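Local coordinates for protein Asp/Glu-specific dipeptidyl-peptidase (Flavobacterium psychrophilum, PDB 5JXF) that removes dipeptides from the N-terminus of oligopeptides as a serine peptidase of family S46, strictly requiring aspartate or glutamate at the P1 position, at residues A149-G154 / E170-V175; A439-K444 / G517-V522; L676-V681 / R697-D702. One frame throughout, in Å; residues are numbered along the deposited sequence.

The three contacts come one after another along the chain, each complete before the next begins. The first joins the short helix 148-151 to helix 162-178, beside strand 197-214 of an antiparallel, curled sheet. Contact 2 packs helix 437-450 against segment 517-522, which leads into helix 519-528, and its centre lies about 35 Å from that of contact 1. Contact 3 pairs strands 673-680 and 698-702 inside the eight-stranded antiparallel sheet, its centre about 38 Å from that of contact 1 and about 47 Å from that of contact 2. None touches another: the two helical contacts lie away from the catalytic and substrate-binding residues, whereas contact 3 grips the bound dipeptide.

Contact 1 (A149-G154 / E170-V175); sequences AQILDG and ENITKV. Unlike the reference sequence in segment 149-154: Ile-151 (reference Val).
Asn-171 turns its side-chain amide toward the end of helix 148-151, where a single nitrogen, ND2, faces three backbone carbonyls. The straightest bond runs from ND2 to Asp-153 O, 3.1 Å with 154° at the hydrogen, and this oxygen lies almost in the plane of the donor amide. Asn-171 ND2 also approaches Ile-151 O at 2.7 Å and Gln-150 O at 3.3 Å, but both bonds are weak because the N-H points poorly at them. The geometry follows from a side chain directed at the other segment with CG anti to its own carbonyl carbon (chi1 -61°). As Leu-152 is the first residue to leave helical angles, the amide gathers carbonyls from the last helical turn and from the loop beyond it. Replacing this asparagine by a leucine would probably leave the carbonyl of Asp-153 without its amide donor and weaken the hold on the chain leaving the helix.

Beside the polar cluster the contact is apolar. Ile-151 reaches over with its CD1 methyl, which lies 3.7 Å from Ile-172 CA and 3.9 Å from Val-175 CG2; CG1, beside the backbone N, carries that methyl toward the helix. Its side chain runs at a slant to that of Ile-172. Gln-150 instead meets Val-175 at about a right angle, its extended chain bringing OE1 to 3.7 Å from Val-175 CG2. Lys-174 NZ, whose placement is doubtful, is 5.3 Å from Asp-153 OD2, too far for the opposite charges to pair.

The short helix 148-151 thus lies against helix 162-178, and both rest on strand 197-214: Ile-151 and Leu-152 touch Tyr-198, while Val-175 touches Leu-200.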
loop_
_atom_site.group_PDB
_atom_site.type_symbol
_atom_site.label_atom_id
_atom_site.label_comp_id
_atom_site.label_asym_id
_atom_site.label_seq_id
_atom_site.Cartn_x
_atom_site.Cartn_y
_atom_site.Cartn_z
ATOM N N ALA A 149 0.811 44.586 25.670
ATOM C CA ALA A 149 0.657 46.020 25.937
ATOM C C ALA A 149 1.914 46.806 25.580
ATOM O O ALA A 149 1.842 47.835 24.917
ATOM C CB ALA A 149 0.294 46.255 27.401
ATOM N N GLN A 150 3.066 46.298 25.994
ATOM C CA GLN A 150 4.323 46.977 25.722
ATOM C C GLN A 150 4.664 47.003 24.233
ATOM O O GLN A 150 5.313 47.931 23.759
ATOM C CB GLN A 150 5.455 46.322 26.511
ATOM C CG GLN A 150 5.062 45.908 27.932
ATOM C CD GLN A 150 6.249 45.432 28.761
ATOM O OE1 GLN A 150 7.370 45.928 28.611
ATOM N NE2 GLN A 150 6.010 44.448 29.628
ATOM N N ILE A 151 4.212 45.997 23.495
ATOM C CA ILE A 151 4.562 45.882 22.086
ATOM C C ILE A 151 3.612 46.713 21.211
ATOM O O ILE A 151 4.061 47.420 20.305
ATOM C CB ILE A 151 4.567 44.391 21.632
ATOM C CG1 ILE A 151 5.637 43.602 22.405
ATOM C CG2 ILE A 151 4.782 44.266 20.127
ATOM C CD1 ILE A 151 7.045 44.116 22.268
ATOM N N LEU A 152 2.312 46.658 21.494
ATOM C CA LEU A 152 1.328 47.421 20.717
ATOM C C LEU A 152 1.183 48.851 21.211
ATOM O O LEU A 152 0.251 49.562 20.827
ATOM C CB LEU A 152 -0.036 46.737 20.750
ATOM C CG LEU A 152 -0.069 45.335 20.150
ATOM C CD1 LEU A 152 -1.485 44.792 20.182
ATOM C CD2 LEU A 152 0.491 45.357 18.725
ATOM N N ASP A 153 2.104 49.271 22.068
ATOM C CA ASP A 153 2.079 50.624 22.597
ATOM C C ASP A 153 2.267 51.650 21.478
ATOM O O ASP A 153 3.379 51.852 20.976
ATOM C CB ASP A 153 3.154 50.787 23.675
ATOM C CG ASP A 153 3.243 52.203 24.199
ATOM O OD1 ASP A 153 2.349 52.609 24.972
ATOM O OD2 ASP A 153 4.214 52.904 23.843
ATOM N N GLY A 154 1.162 52.277 21.077
ATOM C CA GLY A 154 1.199 53.369 20.124
ATOM C C GLY A 154 0.961 52.965 18.684
ATOM O O GLY A 154 1.158 53.762 17.771
ATOM N N GLU A 170 10.315 48.286 16.775
ATOM C CA GLU A 170 11.082 49.110 17.702
ATOM C C GLU A 170 10.715 48.800 19.144
ATOM O O GLU A 170 11.597 48.761 19.998
ATOM C CB GLU A 170 10.896 50.598 17.392
ATOM C CG GLU A 170 10.617 50.844 15.934
ATOM C CD GLU A 170 10.232 52.276 15.610
ATOM O OE1 GLU A 170 9.464 52.881 16.396
ATOM O OE2 GLU A 170 10.661 52.775 14.537
ATOM N N ASN A 171 9.426 48.578 19.412
ATOM C CA ASN A 171 8.984 48.126 20.731
ATOM C C ASN A 171 9.548 46.751 21.082
ATOM O O ASN A 171 9.917 46.497 22.234
ATOM C CB ASN A 171 7.459 48.087 20.810
ATOM C CG ASN A 171 6.828 49.450 20.593
ATOM O OD1 ASN A 171 7.485 50.375 20.123
ATOM N ND2 ASN A 171 5.544 49.576 20.922
ATOM N N ILE A 172 9.592 45.857 20.092
ATOM C CA ILE A 172 10.155 44.531 20.301
ATOM C C ILE A 172 11.614 44.680 20.726
ATOM O O ILE A 172 12.016 44.193 21.788
ATOM C CB ILE A 172 10.044 43.631 19.031
ATOM C CG1 ILE A 172 8.613 43.112 18.867
ATOM C CG2 ILE A 172 11.021 42.453 19.103
ATOM C CD1 ILE A 172 8.442 42.100 17.723
ATOM N N THR A 173 12.400 45.383 19.921
ATOM C CA THR A 173 13.799 45.610 20.260
ATOM C C THR A 173 13.915 46.327 21.613
ATOM O O THR A 173 14.827 46.077 22.400
ATOM C CB THR A 173 14.509 46.421 19.158
ATOM O OG1 THR A 173 14.508 45.667 17.938
ATOM C CG2 THR A 173 15.953 46.724 19.554
ATOM N N LYS A 174 12.929 47.163 21.893
ATOM C CA LYS A 174 12.878 47.945 23.121
ATOM C C LYS A 174 12.679 47.005 24.330
ATOM O O LYS A 174 13.463 47.021 25.291
ATOM C CB LYS A 174 11.765 49.007 22.955
ATOM C CG LYS A 174 11.257 49.807 24.171
ATOM C CD LYS A 174 9.867 50.548 23.690
ATOM C CE LYS A 174 9.242 51.153 25.006
ATOM N NZ LYS A 174 8.353 49.841 25.156
ATOM N N VAL A 175 11.683 46.130 24.259
ATOM C CA VAL A 175 11.456 45.199 25.357
ATOM C C VAL A 175 12.561 44.138 25.490
ATOM O O VAL A 175 12.983 43.811 26.604
ATOM C CB VAL A 175 10.092 44.520 25.206
ATOM C CG1 VAL A 175 9.888 43.477 26.277
ATOM C CG2 VAL A 175 9.007 45.579 25.284
#

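Contact 2 (A439-K444 / G517-V522); sequences AFNDRK and GDAKAV
Phe-440 points from helix 437-450 at segment 517-522, which leads into helix 519-528, and its ring can be traced outward atom by atom. From CB the chain leaves with CG anti to the backbone N (chi1 173°), which directs the ring at the other segment instead of along its own helix. One ortho carbon, CD2, comes first, 3.6 Å from the Ala-519 CB methyl. Next along the same side, CE2 lies 3.6 Å from Ala-519 O and as close to Ala-519 CA; the carbonyl approaches obliquely. At the tip, Phe-440 CZ meets Val-522 CG1 at 3.9 Å, and this methyl sits at the ring edge, near its plane. The ring therefore touches both Ala-519 and Val-522.

Two flanking residues extend the contact. Asn-441 lays its amide beside Ala-519, with ND2 4.0 Å from the Ala-519 CB; its OD1 is buried here without a polar partner in the model. Lys-444 points toward Val-522, its CD 4.2 Å from Val-522 CG1, before the chain bends at chi3 (68°). That bend takes NZ to the loop ahead of the helix, where it hydrogen-bonds to Leu-515 O. Gly-517 O is also only 3.2 Å from Lys-444 NZ, but the angle is too poor for a bond.

Helix 437-450 packs here against the loop at 517-518 and the residues leading into helix 519-528, away from the active site. Helix 417-435 also borders the contact, Phe-432 touching Ala-519 and Leu-428 touching Lys-444.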
loop_
_atom_site.group_PDB
_atom_site.type_symbol
_atom_site.label_atom_id
_atom_site.label_comp_id
_atom_site.label_asym_id
_atom_site.label_seq_id
_atom_site.Cartn_x
_atom_site.Cartn_y
_atom_site.Cartn_z
ATOM N N ALA A 439 30.618 47.099 5.408
ATOM C CA ALA A 439 29.577 46.108 5.614
ATOM C C ALA A 439 29.654 45.031 4.531
ATOM O O ALA A 439 29.465 43.844 4.805
ATOM C CB ALA A 439 28.212 46.768 5.618
ATOM N N PHE A 440 29.939 45.460 3.302
ATOM C CA PHE A 440 30.117 44.544 2.179
ATOM C C PHE A 440 31.202 43.516 2.478
ATOM O O PHE A 440 30.964 42.306 2.440
ATOM C CB PHE A 440 30.464 45.321 0.899
ATOM C CG PHE A 440 30.831 44.440 -0.266
ATOM C CD1 PHE A 440 29.849 43.906 -1.084
ATOM C CD2 PHE A 440 32.160 44.146 -0.545
ATOM C CE1 PHE A 440 30.186 43.089 -2.154
ATOM C CE2 PHE A 440 32.501 43.330 -1.610
ATOM C CZ PHE A 440 31.513 42.804 -2.418
ATOM N N ASN A 441 32.395 44.015 2.777
ATOM C CA ASN A 441 33.544 43.160 3.018
ATOM C C ASN A 441 33.418 42.325 4.286
ATOM O O ASN A 441 34.038 41.270 4.395
ATOM C CB ASN A 441 34.816 44.000 3.076
ATOM C CG ASN A 441 35.172 44.611 1.736
ATOM O OD1 ASN A 441 35.084 43.955 0.691
ATOM N ND2 ASN A 441 35.582 45.876 1.756
ATOM N N ASP A 442 32.625 42.792 5.244
ATOM C CA ASP A 442 32.365 42.003 6.442
ATOM C C ASP A 442 31.512 40.785 6.088
ATOM O O ASP A 442 31.855 39.644 6.424
ATOM C CB ASP A 442 31.681 42.850 7.521
ATOM C CG ASP A 442 32.679 43.582 8.407
ATOM O OD1 ASP A 442 33.769 43.025 8.659
ATOM O OD2 ASP A 442 32.381 44.714 8.843
ATOM N N ARG A 443 30.408 41.032 5.389
ATOM C CA ARG A 443 29.493 39.960 5.028
ATOM C C ARG A 443 30.010 39.131 3.852
ATOM O O ARG A 443 29.573 37.994 3.653
ATOM C CB ARG A 443 28.109 40.530 4.723
ATOM C CG ARG A 443 27.452 41.128 5.956
ATOM C CD ARG A 443 26.037 41.605 5.693
ATOM N NE ARG A 443 25.464 42.234 6.883
ATOM C CZ ARG A 443 24.288 42.855 6.914
ATOM N NH1 ARG A 443 23.545 42.934 5.816
ATOM N NH2 ARG A 443 23.857 43.402 8.046
ATOM N N LYS A 444 30.944 39.686 3.082
ATOM C CA LYS A 444 31.578 38.912 2.015
ATOM C C LYS A 444 32.519 37.864 2.618
ATOM O O LYS A 444 32.491 36.694 2.230
ATOM C CB LYS A 444 32.346 39.817 1.045
ATOM C CG LYS A 444 32.859 39.084 -0.179
ATOM C CD LYS A 444 33.959 39.836 -0.888
ATOM C CE LYS A 444 35.211 39.894 -0.041
ATOM N NZ LYS A 444 36.270 40.719 -0.691
ATOM N N GLY A 517 39.855 40.760 -3.079
ATOM C CA GLY A 517 40.150 42.159 -3.351
ATOM C C GLY A 517 39.215 43.163 -2.695
ATOM O O GLY A 517 38.437 42.818 -1.806
ATOM N N ASP A 518 39.295 44.415 -3.142
ATOM C CA ASP A 518 38.464 45.492 -2.599
ATOM C C ASP A 518 37.005 45.357 -3.044
ATOM O O ASP A 518 36.685 44.521 -3.889
ATOM C CB ASP A 518 39.021 46.859 -3.010
ATOM C CG ASP A 518 39.185 46.995 -4.514
ATOM O OD1 ASP A 518 38.749 46.078 -5.249
ATOM O OD2 ASP A 518 39.731 48.025 -4.964
ATOM N N ALA A 519 36.135 46.197 -2.485
ATOM C CA ALA A 519 34.684 46.024 -2.608
ATOM C C ALA A 519 34.163 46.168 -4.016
ATOM O O ALA A 519 33.284 45.406 -4.406
ATOM C CB ALA A 519 33.959 46.997 -1.725
ATOM N N LYS A 520 34.652 47.170 -4.750
ATOM C CA LYS A 520 34.340 47.300 -6.172
ATOM C C LYS A 520 34.968 46.117 -6.916
ATOM O O LYS A 520 34.747 45.002 -6.499
ATOM C CB LYS A 520 34.817 48.646 -6.718
ATOM C CG LYS A 520 33.863 49.794 -6.403
ATOM N N ALA A 521 35.732 46.344 -7.988
ATOM C CA ALA A 521 36.482 45.287 -8.716
ATOM C C ALA A 521 35.940 43.849 -8.557
ATOM O O ALA A 521 35.582 43.195 -9.538
ATOM C CB ALA A 521 37.951 45.324 -8.300
ATOM N N VAL A 522 35.901 43.382 -7.305
ATOM C CA VAL A 522 35.184 42.170 -6.884
ATOM C C VAL A 522 33.739 42.207 -7.371
ATOM O O VAL A 522 33.241 41.225 -7.909
ATOM C CB VAL A 522 35.185 42.010 -5.330
ATOM C CG1 VAL A 522 34.010 41.151 -4.871
ATOM C CG2 VAL A 522 36.505 41.440 -4.836
#

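Contact 3 (L676-V681 / R697-D702); sequences LNFDRV and RNVMVD. With ASP (aspartic acid), chain F; ARG (arginine), chain E.
Leu-676 pairs with Val-701 through two backbone bonds, Leu-676 N to Val-701 O and Val-701 N to Leu-676 O, an antiparallel hydrogen-bonded pair. Asn-677 follows as a non-hydrogen-bonded pair with Met-700, and its side chain slants across to Asn-698 on the partner strand. There Asn-698 ND2 gives a nearly straight bond to Asn-677 OD1 (2.7 Å, 173° at the hydrogen), the two amide planes being only 28° apart. The other ends are held too: Asn-677 ND2 bonds to Asn-661 O, and Asn-698 OD1 to Asn-655 ND2.

At Phe-678 the register slips. Val-699 O accepts Phe-678 N at 2.8 Å and, weakly, Asp-679 N at 3.3 Å, so two residues face one. With CG wedged between backbone N and carbonyl carbon (chi1 77°), the ring swings back over the partner strand: Val-699 CB lies over one face, Phe-678 CE1 is 3.6 Å from Val-699 CG1, and CD1 is 3.5 Å from Val-701 CG2. This ring also contacts Asp-237, probably the aspartate of the charge relay.

Asp-679 sends its carboxylate away from the strand pair, where OD1 accepts the bound arginine's amino N at 2.9 Å; Arg-233 and Trp-229 hold OD2. Arg-680 then grips the bound aspartate edge-on with two bonds, NE to OD2 and NH2 to OD1, each 2.8 Å, while Ser-687 takes NH1. Val-681 closes the pairing with a weak bond from its N to Arg-697 O.

The double pairing at Val-699 is a classic beta bulge. Asp-679 of the bulge holds the dipeptide's N-terminus, and the next residue, Arg-680, its acidic P1 side chain, consistent with the role inferred for Arg-680 in Asp/Glu specificity.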
loop_
_atom_site.group_PDB
_atom_site.type_symbol
_atom_site.label_atom_id
_atom_site.label_comp_id
_atom_site.label_asym_id
_atom_site.label_seq_id
_atom_site.Cartn_x
_atom_site.Cartn_y
_atom_site.Cartn_z
ATOM N N LEU A 676 9.047 8.926 21.760
ATOM C CA LEU A 676 9.780 10.018 21.124
ATOM C C LEU A 676 9.117 10.386 19.802
ATOM O O LEU A 676 9.156 9.597 18.857
ATOM C CB LEU A 676 11.228 9.596 20.922
ATOM C CG LEU A 676 12.155 10.425 20.051
ATOM C CD1 LEU A 676 12.409 11.799 20.665
ATOM C CD2 LEU A 676 13.436 9.652 19.900
ATOM N N ASN A 677 8.481 11.561 19.745
ATOM C CA ASN A 677 7.731 11.970 18.564
ATOM C C ASN A 677 8.616 12.175 17.355
ATOM O O ASN A 677 9.738 12.655 17.489
ATOM C CB ASN A 677 6.950 13.242 18.843
ATOM C CG ASN A 677 6.075 13.647 17.695
ATOM O OD1 ASN A 677 5.045 13.017 17.443
ATOM N ND2 ASN A 677 6.465 14.715 16.986
ATOM N N PHE A 678 8.128 11.801 16.170
ATOM C CA PHE A 678 8.961 11.996 14.987
ATOM C C PHE A 678 8.253 12.130 13.648
ATOM O O PHE A 678 8.900 12.466 12.658
ATOM C CB PHE A 678 10.009 10.885 14.901
ATOM C CG PHE A 678 9.484 9.550 14.406
ATOM C CD1 PHE A 678 8.866 8.659 15.279
ATOM C CD2 PHE A 678 9.685 9.155 13.084
ATOM C CE1 PHE A 678 8.430 7.401 14.836
ATOM C CE2 PHE A 678 9.242 7.895 12.619
ATOM C CZ PHE A 678 8.617 7.019 13.495
ATOM N N ASP A 679 6.936 11.938 13.600
ATOM C CA ASP A 679 6.238 12.115 12.341
ATOM C C ASP A 679 4.743 12.241 12.532
ATOM O O ASP A 679 4.256 12.196 13.657
ATOM C CB ASP A 679 6.521 10.928 11.401
ATOM C CG ASP A 679 6.644 11.354 9.944
ATOM O OD1 ASP A 679 6.250 12.492 9.617
ATOM O OD2 ASP A 679 7.131 10.550 9.121
ATOM N N ARG A 680 4.027 12.375 11.415
ATOM C CA ARG A 680 2.570 12.267 11.378
ATOM C C ARG A 680 2.194 11.219 10.351
ATOM O O ARG A 680 2.965 10.960 9.429
ATOM C CB ARG A 680 1.912 13.587 10.995
ATOM C CG ARG A 680 1.899 14.662 12.081
ATOM C CD ARG A 680 1.446 15.943 11.468
ATOM N NE ARG A 680 2.581 16.658 10.900
ATOM C CZ ARG A 680 2.475 17.704 10.091
ATOM N NH1 ARG A 680 1.275 18.124 9.724
ATOM N NH2 ARG A 680 3.568 18.317 9.641
ATOM N N VAL A 681 1.005 10.648 10.480
ATOM C CA VAL A 681 0.555 9.640 9.516
ATOM C C VAL A 681 0.060 10.306 8.228
ATOM O O VAL A 681 -0.321 11.487 8.228
ATOM C CB VAL A 681 -0.562 8.738 10.100
ATOM C CG1 VAL A 681 -0.131 8.179 11.429
ATOM C CG2 VAL A 681 -1.866 9.499 10.255
ATOM N N ARG A 697 -2.947 11.571 13.481
ATOM C CA ARG A 697 -2.201 10.907 14.528
ATOM C C ARG A 697 -0.746 11.322 14.471
ATOM O O ARG A 697 -0.210 11.601 13.402
ATOM C CB ARG A 697 -2.291 9.367 14.408
ATOM C CG ARG A 697 -3.678 8.777 14.495
ATOM C CD ARG A 697 -4.250 8.823 15.912
ATOM N NE ARG A 697 -5.546 8.142 16.008
ATOM C CZ ARG A 697 -6.711 8.720 15.720
ATOM N NH1 ARG A 697 -6.751 9.992 15.307
ATOM N NH2 ARG A 697 -7.837 8.027 15.833
ATOM N N ASN A 698 -0.082 11.330 15.622
ATOM C CA ASN A 698 1.350 11.550 15.600
ATOM C C ASN A 698 2.048 10.212 15.764
ATOM O O ASN A 698 1.480 9.288 16.349
ATOM C CB ASN A 698 1.774 12.562 16.686
ATOM C CG ASN A 698 1.730 11.978 18.104
ATOM O OD1 ASN A 698 0.683 11.509 18.579
ATOM N ND2 ASN A 698 2.875 12.003 18.781
ATOM N N VAL A 699 3.256 10.098 15.223
ATOM C CA VAL A 699 4.024 8.861 15.313
ATOM C C VAL A 699 5.218 9.035 16.243
ATOM O O VAL A 699 5.989 9.995 16.105
ATOM C CB VAL A 699 4.505 8.405 13.931
ATOM C CG1 VAL A 699 4.967 6.919 13.949
ATOM C CG2 VAL A 699 3.372 8.585 12.928
ATOM N N MET A 700 5.359 8.090 17.172
ATOM C CA MET A 700 6.382 8.094 18.225
ATOM C C MET A 700 7.222 6.840 18.233
ATOM O O MET A 700 6.711 5.731 18.035
ATOM C CB MET A 700 5.723 8.254 19.599
ATOM C CG MET A 700 5.174 9.646 19.893
ATOM S SD MET A 700 3.657 9.661 20.897
ATOM C CE MET A 700 2.502 8.871 19.753
ATOM N N VAL A 701 8.520 6.989 18.454
ATOM C CA VAL A 701 9.331 5.804 18.711
ATOM C C VAL A 701 9.060 5.375 20.142
ATOM O O VAL A 701 9.101 6.202 21.053
ATOM C CB VAL A 701 10.854 6.030 18.532
ATOM C CG1 VAL A 701 11.564 4.675 18.422
ATOM C CG2 VAL A 701 11.170 6.901 17.329
ATOM N N ASP A 702 8.780 4.089 20.338
ATOM C CA ASP A 702 8.624 3.506 21.669
ATOM C C ASP A 702 9.962 3.568 22.415
ATOM O O ASP A 702 10.974 3.166 21.846
ATOM C CB ASP A 702 8.129 2.044 21.519
ATOM C CG ASP A 702 7.591 1.473 22.805
ATOM O OD1 ASP A 702 8.346 1.444 23.809
ATOM O OD2 ASP A 702 6.401 1.079 22.808
HETATM N N ASP F . 8.842 15.265 10.903
HETATM C CA ASP F . 8.390 16.581 11.369
HETATM C C ASP F . 9.475 17.433 12.003
HETATM O O ASP F . 9.255 18.067 13.040
HETATM C CB ASP F . 7.221 16.422 12.357
HETATM C CG ASP F . 5.868 16.312 11.664
HETATM O OD1 ASP F . 5.753 16.758 10.510
HETATM O OD2 ASP F . 4.909 15.794 12.280
HETATM N N ARG E . 8.673 13.202 8.160
HETATM C CA ARG E . 9.553 13.614 9.244
HETATM C C ARG E . 9.198 15.052 9.639
HETATM O O ARG E . 9.218 15.945 8.798
HETATM C CB ARG E . 11.025 13.496 8.828
HETATM C CG ARG E . 11.494 12.060 8.551
HETATM C CD ARG E . 12.939 12.022 8.048
HETATM N NE ARG E . 13.106 12.799 6.823
HETATM C CZ ARG E . 12.995 12.296 5.591
HETATM N NH1 ARG E . 12.725 11.002 5.413
HETATM N NH2 ARG E . 13.160 13.083 4.529
#